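Local coordinates for molybdate-binding protein MolA (Haemophilus influenzae, PDB 3PSH) that binds molybdate and tungstate, but not sulfate or phosphate, in the periplasm and delivers molybdate to the MolBC membrane transporter for low-affinity import, at residues V23-H26 with Q27-N30; P69-L72 with N73-N76; Q34-A37 with T38-I41. One frame throughout, in Å; residues are numbered along the deposited sequence.

All three interactions belong to one lobe of MolA, the one built on the parallel sheet in which strand 21-24 runs between strands 41-44 and 87-91. Along the chain, interaction 1 comes first, where strand 21-24 passes into helix 26-34 at the molybdate. Interaction 3 follows, leading from that helix to strand 41-44, and interaction 2 is a hairpin-like turn before helix 77-82. The centre of interaction 1 lies about 11 Å from that of interaction 3 and about 12 Å from that of interaction 2. Val23 and Leu29 pack on Ile41, and Leu24 and Gln25 on residues 70-72. The junction that carries His26 and Gln27 is therefore packed against both other contacts.

Interaction 1. Residues V23-H26 with Q27-N30; sequences VLQH and QTLN. With MOO (molybdate ion), chain B.
His26 and Gln27 meet as a stacked pair in the first turn of helix 26-34, a local contact at the buried junction where strand 21-24 gives way to that helix. The two side chains run alongside each other in the same direction, toward the molybdate. The Gln27 amide lies over one face of the imidazole, 29° from its plane, with Gln27 OE1 offset toward the ring's rim. That oxygen also sits 3.0 Å from Gln25 CG. At the ring's edge, in plane, His26 NE2 donates a nearly straight hydrogen bond (162°) to molybdate O4 at 2.8 Å. Gln27 NE2 gives a more bent one to molybdate O3, also 2.8 Å long. Because the Gln27 chain bends at chi2 (100°), its amide turns back over the ring and still presents NE2 to the ion.

Behind these donors the backbone winds up the helix. Gln25 holds the N-cap position, and its O accepts from Leu29 N at 3.1 Å; His26 O takes Asn30 N at 2.9 Å. On the strand side, Val23 CG1 packs against Thr28 CG2 at 3.6 Å, tying strand to helix. Tyr196, Arg243, Gly279 and Tyr280 also bond the ion, so His26 and Gln27 supply two of the hydrogen bonds that hold it. Gln27 touches Tyr280, while His26 rests on Gln51 and Leu52 of helix 48-52. In the beta-alpha-beta unit 21-24, 26-34, 41-44, Val23 and Leu29 pack on Ile41, and Val23 and Thr28 reach Phe89, which places the junction on the strand flanked by 41-44 and 87-91.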
loop_
_atom_site.group_PDB
_atom_site.type_symbol
_atom_site.label_atom_id
_atom_site.label_comp_id
_atom_site.label_asym_id
_atom_site.label_seq_id
_atom_site.Cartn_x
_atom_site.Cartn_y
_atom_site.Cartn_z
ATOM N N VAL A 23 -8.745 -11.432 7.741
ATOM C CA VAL A 23 -8.132 -10.608 6.702
ATOM C C VAL A 23 -6.619 -10.851 6.666
ATOM O O VAL A 23 -5.906 -10.376 7.547
ATOM C CB VAL A 23 -8.429 -9.057 6.922
ATOM C CG1 VAL A 23 -7.710 -8.319 5.790
ATOM C CG2 VAL A 23 -9.957 -8.850 6.856
ATOM N N LEU A 24 -6.191 -11.676 5.694
ATOM C CA LEU A 24 -4.767 -12.127 5.634
ATOM C C LEU A 24 -3.864 -11.288 4.726
ATOM O O LEU A 24 -2.998 -11.812 4.005
ATOM C CB LEU A 24 -4.680 -13.662 5.316
ATOM C CG LEU A 24 -5.467 -14.614 6.341
ATOM C CD1 LEU A 24 -5.216 -16.048 5.896
ATOM C CD2 LEU A 24 -5.077 -14.333 7.827
ATOM N N GLN A 25 -4.162 -10.003 4.659
ATOM C CA GLN A 25 -3.430 -9.062 3.787
ATOM C C GLN A 25 -3.546 -7.712 4.487
ATOM O O GLN A 25 -4.684 -7.286 4.817
ATOM C CB GLN A 25 -4.095 -9.026 2.404
ATOM C CG GLN A 25 -3.152 -8.280 1.367
ATOM C CD GLN A 25 -3.869 -7.584 0.269
ATOM O OE1 GLN A 25 -3.556 -7.846 -0.934
ATOM N NE2 GLN A 25 -4.855 -6.765 0.592
ATOM N N HIS A 26 -2.425 -6.976 4.769
ATOM C CA HIS A 26 -2.414 -5.680 5.400
ATOM C C HIS A 26 -3.067 -4.560 4.583
ATOM O O HIS A 26 -3.698 -3.680 5.118
ATOM C CB HIS A 26 -0.975 -5.247 5.794
ATOM C CG HIS A 26 0.031 -5.365 4.676
ATOM N ND1 HIS A 26 0.362 -6.568 4.092
ATOM C CD2 HIS A 26 0.841 -4.438 4.090
ATOM C CE1 HIS A 26 1.309 -6.392 3.178
ATOM N NE2 HIS A 26 1.550 -5.092 3.106
ATOM N N GLN A 27 -2.977 -4.690 3.260
ATOM C CA GLN A 27 -3.563 -3.637 2.401
ATOM C C GLN A 27 -5.072 -3.645 2.545
ATOM O O GLN A 27 -5.728 -2.604 2.757
ATOM C CB GLN A 27 -3.208 -3.771 0.934
ATOM C CG GLN A 27 -1.650 -3.550 0.870
ATOM C CD GLN A 27 -0.882 -4.812 0.779
ATOM O OE1 GLN A 27 -1.294 -5.887 1.221
ATOM N NE2 GLN A 27 0.338 -4.677 0.186
ATOM N N THR A 28 -5.634 -4.850 2.414
ATOM C CA THR A 28 -7.096 -4.918 2.603
ATOM C C THR A 28 -7.459 -4.530 4.078
ATOM O O THR A 28 -8.469 -3.868 4.284
ATOM C CB THR A 28 -7.565 -6.335 2.389
ATOM O OG1 THR A 28 -7.495 -6.670 0.994
ATOM C CG2 THR A 28 -8.992 -6.517 2.902
ATOM N N LEU A 29 -6.659 -4.917 5.093
ATOM C CA LEU A 29 -6.935 -4.563 6.470
ATOM C C LEU A 29 -7.043 -3.038 6.594
ATOM O O LEU A 29 -7.952 -2.563 7.221
ATOM C CB LEU A 29 -5.854 -5.191 7.421
ATOM C CG LEU A 29 -6.066 -4.968 8.931
ATOM C CD1 LEU A 29 -7.580 -5.301 9.323
ATOM C CD2 LEU A 29 -5.095 -5.913 9.613
ATOM N N ASN A 30 -6.086 -2.289 6.014
ATOM C CA ASN A 30 -6.042 -0.830 6.179
ATOM C C ASN A 30 -7.309 -0.273 5.473
ATOM O O ASN A 30 -7.913 0.624 5.981
ATOM C CB ASN A 30 -4.724 -0.336 5.529
ATOM C CG ASN A 30 -4.604 1.176 5.565
ATOM O OD1 ASN A 30 -5.055 1.831 6.544
ATOM N ND2 ASN A 30 -3.958 1.721 4.536
HETATM MO MO MOO B . 3.665 -3.630 0.033
HETATM O O1 MOO B . 5.046 -2.692 -0.244
HETATM O O2 MOO B . 3.796 -5.180 -0.705
HETATM O O3 MOO B . 2.305 -2.855 -0.635
HETATM O O4 MOO B . 3.403 -3.610 1.711
#

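Interaction 2. Residues P69-L72 with N73-N76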
loop_
_atom_site.group_PDB
_atom_site.type_symbol
_atom_site.label_atom_id
_atom_site.label_comp_id
_atom_site.label_asym_id
_atom_site.label_seq_id
_atom_site.Cartn_x
_atom_site.Cartn_y
_atom_site.Cartn_z
ATOM N N PRO A 69 -4.683 -16.232 12.491
ATOM C CA PRO A 69 -4.669 -17.629 12.071
ATOM C C PRO A 69 -3.919 -17.902 10.785
ATOM O O PRO A 69 -4.098 -18.946 10.191
ATOM C CB PRO A 69 -6.168 -17.937 11.897
ATOM C CG PRO A 69 -6.728 -16.675 11.276
ATOM C CD PRO A 69 -6.004 -15.616 12.172
ATOM N N GLY A 70 -3.163 -16.904 10.294
ATOM C CA GLY A 70 -2.370 -17.104 9.072
ATOM C C GLY A 70 -1.578 -15.809 8.819
ATOM O O GLY A 70 -1.598 -15.023 9.672
ATOM N N ASP A 71 -0.897 -15.776 7.683
ATOM C CA ASP A 71 -0.211 -14.518 7.248
ATOM C C ASP A 71 -0.325 -14.395 5.754
ATOM O O ASP A 71 -1.307 -14.871 5.130
ATOM C CB ASP A 71 1.243 -14.544 7.852
ATOM C CG ASP A 71 2.153 -15.621 7.295
ATOM O OD1 ASP A 71 1.834 -16.320 6.388
ATOM O OD2 ASP A 71 3.267 -15.827 7.829
ATOM N N LEU A 72 0.616 -13.638 5.121
ATOM C CA LEU A 72 0.391 -13.474 3.691
ATOM C C LEU A 72 0.425 -14.699 2.755
ATOM O O LEU A 72 -0.287 -14.746 1.679
ATOM C CB LEU A 72 1.426 -12.469 3.107
ATOM C CG LEU A 72 1.286 -11.037 3.596
ATOM C CD1 LEU A 72 2.601 -10.298 3.386
ATOM C CD2 LEU A 72 0.157 -10.346 2.909
ATOM N N ASN A 73 1.271 -15.663 3.143
ATOM C CA ASN A 73 1.466 -16.804 2.244
ATOM C C ASN A 73 1.359 -18.188 2.926
ATOM O O ASN A 73 1.753 -19.194 2.426
ATOM C CB ASN A 73 2.808 -16.632 1.484
ATOM C CG ASN A 73 3.981 -16.686 2.425
ATOM O OD1 ASN A 73 3.847 -16.906 3.652
ATOM N ND2 ASN A 73 5.146 -16.335 1.869
ATOM N N SER A 74 0.703 -18.211 4.050
ATOM C CA SER A 74 0.497 -19.471 4.859
ATOM C C SER A 74 -0.809 -19.327 5.684
ATOM O O SER A 74 -1.239 -18.197 6.082
ATOM C CB SER A 74 1.700 -19.798 5.776
ATOM O OG SER A 74 1.808 -18.868 6.888
ATOM N N VAL A 75 -1.457 -20.477 5.986
ATOM C CA VAL A 75 -2.637 -20.406 6.819
ATOM C C VAL A 75 -2.581 -21.585 7.784
ATOM O O VAL A 75 -1.869 -22.578 7.452
ATOM C CB VAL A 75 -3.891 -20.432 5.945
ATOM C CG1 VAL A 75 -3.988 -21.797 5.098
ATOM C CG2 VAL A 75 -5.218 -20.170 6.855
ATOM N N ASN A 76 -3.199 -21.394 8.966
ATOM C CA ASN A 76 -3.240 -22.454 10.033
ATOM C C ASN A 76 -4.745 -22.806 10.088
ATOM O O ASN A 76 -5.522 -22.115 10.785
ATOM C CB ASN A 76 -2.678 -21.920 11.374
ATOM C CG ASN A 76 -2.816 -22.939 12.509
ATOM O OD1 ASN A 76 -3.584 -23.872 12.392
ATOM N ND2 ASN A 76 -1.942 -22.824 13.546
HETATM O O HOH W 1 4.761 -17.271 6.070
#
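Asp71 and Ser74 are joined through Asp71 OD1, which accepts a 2.6 Å hydrogen bond from Ser74 OG. The hydroxyl comes in from above the carboxylate plane, 49° out of it. Asp71 CG stands between its own backbone N and carbonyl carbon (chi1 67°), which swings the carboxylate over the turn; Ser74 OG takes the equivalent place on its residue and rises to meet it. The same OD1 receives a weak bond from Asn73 N at 3.4 Å, the contact of an Asx turn. A water lies within donating distance of Asp71 OD2 (2.7 Å) and Asn73 OD1 (2.6 Å), with more acceptors around it than it has protons.

Backbone bonds hold the two arms together behind the side chains. Asp71 N donates to Ser74 O at 2.9 Å, and Asn76 N to Pro69 O at 2.9 Å. Between these two bonds Gly70 and Val75 face each other as a non-hydrogen-bonded pair, and with no side chain on Gly70 its CA comes within 3.4 Å of Ser74 O. Farther out, Val75 packs on Leu80 and on Met98, Gln101 and Ile102 of helix 96-103. Asn76, at the N-cap position of helix 77-82, bonds Ser79 N through OD1. Leu72 extends from the turn to Tyr93 and approaches His26 of the molybdate site. Taken together, this is a hairpin-like turn with a single antiparallel bridge, its tip carrying a weak Asx turn (Asp71 to Asn73) and the Ser74 hydroxyl bond, and its second arm running straight into a helix cap.

Interaction 3. Residues Q34-A37 with T38-I41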
loop_
_atom_site.group_PDB
_atom_site.type_symbol
_atom_site.label_atom_id
_atom_site.label_comp_id
_atom_site.label_asym_id
_atom_site.label_seq_id
_atom_site.Cartn_x
_atom_site.Cartn_y
_atom_site.Cartn_z
ATOM N N GLN A 34 -10.528 1.779 7.146
ATOM C CA GLN A 34 -11.019 3.084 6.648
ATOM C C GLN A 34 -12.476 3.046 6.188
ATOM O O GLN A 34 -13.077 4.049 5.797
ATOM C CB GLN A 34 -10.130 3.681 5.538
ATOM C CG GLN A 34 -8.693 3.939 6.098
ATOM C CD GLN A 34 -7.779 4.434 4.966
ATOM O OE1 GLN A 34 -8.023 5.528 4.404
ATOM N NE2 GLN A 34 -6.787 3.601 4.577
ATOM N N LEU A 35 -12.988 1.834 6.003
ATOM C CA LEU A 35 -14.424 1.603 5.737
ATOM C C LEU A 35 -15.195 1.440 7.070
ATOM O O LEU A 35 -16.456 1.268 7.014
ATOM C CB LEU A 35 -14.561 0.316 4.903
ATOM C CG LEU A 35 -14.076 0.389 3.484
ATOM C CD1 LEU A 35 -14.329 -0.992 2.892
ATOM C CD2 LEU A 35 -14.777 1.532 2.614
ATOM N N ASP A 36 -14.511 1.564 8.220
ATOM C CA ASP A 36 -15.117 1.424 9.609
ATOM C C ASP A 36 -15.758 0.025 9.642
ATOM O O ASP A 36 -16.887 -0.115 10.167
ATOM C CB ASP A 36 -16.278 2.427 9.905
ATOM C CG ASP A 36 -16.473 2.703 11.426
ATOM O OD1 ASP A 36 -15.697 2.198 12.272
ATOM O OD2 ASP A 36 -17.477 3.418 11.746
ATOM N N ALA A 37 -15.002 -1.000 9.197
ATOM C CA ALA A 37 -15.515 -2.406 9.094
ATOM C C ALA A 37 -14.915 -3.351 10.129
ATOM O O ALA A 37 -15.224 -4.556 10.133
ATOM C CB ALA A 37 -15.279 -3.015 7.625
ATOM N N THR A 38 -14.130 -2.851 11.088
ATOM C CA THR A 38 -13.376 -3.829 11.947
ATOM C C THR A 38 -14.206 -4.672 12.921
ATOM O O THR A 38 -13.768 -5.678 13.373
ATOM C CB THR A 38 -12.249 -3.172 12.740
ATOM O OG1 THR A 38 -12.858 -2.240 13.591
ATOM C CG2 THR A 38 -11.292 -2.418 11.767
ATOM N N LYS A 39 -15.421 -4.235 13.206
ATOM C CA LYS A 39 -16.280 -5.052 14.065
ATOM C C LYS A 39 -16.714 -6.332 13.330
ATOM O O LYS A 39 -17.247 -7.256 13.939
ATOM C CB LYS A 39 -17.539 -4.313 14.292
ATOM C CG LYS A 39 -17.536 -3.265 15.350
ATOM C CD LYS A 39 -18.778 -2.414 15.060
ATOM C CE LYS A 39 -18.574 -0.955 15.473
ATOM N NZ LYS A 39 -17.947 -0.084 14.404
ATOM N N GLN A 40 -16.590 -6.307 12.026
ATOM C CA GLN A 40 -16.875 -7.495 11.171
ATOM C C GLN A 40 -15.678 -8.379 10.898
ATOM O O GLN A 40 -15.743 -9.226 10.048
ATOM C CB GLN A 40 -17.556 -7.064 9.877
ATOM C CG GLN A 40 -18.854 -6.326 10.143
ATOM C CD GLN A 40 -19.293 -5.534 8.946
ATOM O OE1 GLN A 40 -19.847 -6.075 7.983
ATOM N NE2 GLN A 40 -18.914 -4.229 8.937
ATOM N N ILE A 41 -14.561 -8.134 11.594
ATOM C CA ILE A 41 -13.354 -8.968 11.376
ATOM C C ILE A 41 -12.988 -9.688 12.683
ATOM O O ILE A 41 -13.094 -9.089 13.749
ATOM C CB ILE A 41 -12.207 -8.003 11.031
ATOM C CG1 ILE A 41 -12.497 -7.410 9.624
ATOM C CG2 ILE A 41 -10.814 -8.707 11.024
ATOM C CD1 ILE A 41 -11.644 -6.093 9.329
HETATM O O HOH W 2 -14.121 -0.023 12.276
HETATM O O HOH W 3 -16.894 -1.726 12.582
#
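Asp36 and Lys39 face each other across the tight turn between helix 26-34 and strand 41-44. Followed outward, the Asp36 side chain starts at a CB that points away from residues 38-41. With CG nearly opposite the backbone N (chi1 -156°), the carboxylate turns back alongside the turn. Asp36 OD1 accepts a hydrogen bond from a water at 2.7 Å. The same water accepts from Thr38 N at 3.1 Å, linking the carboxylate to the start of the 3-10 segment 38-40. Asp36 OD1 also lies 3.8 Å from Lys39 NZ, a long salt bridge, and a long, weak ion pair with Arg320 NE adds a second positive neighbour.

The lysine comes across obliquely. Bends at chi3 and chi4 (88°) bring its ammonium back over the turn, where Lys39 NZ donates at 2.7 Å to a second water. That water is in turn bonded to Asp36 O and to Lys39 N, so it joins both ends of the turn to the ammonium group.

The backbone completes the turn. Asp36, at positive phi (57°), ends the helix in a Schellman motif, and Gln40 N then donates to Ala37 O at 2.9 Å. Ile41 N bonds Thr38 O at 3.1 Å, leading into the strand. Ala37 packs on Phe151, Thr38 OG1 bonds Glu62, and Ile41 touches Ala32 and Met66. With the direct ion pair so long, water carries much of the polar linkage between Asp36 and residues 38-39, and the two basic groups would at most mildly favour the carboxylate's charged form.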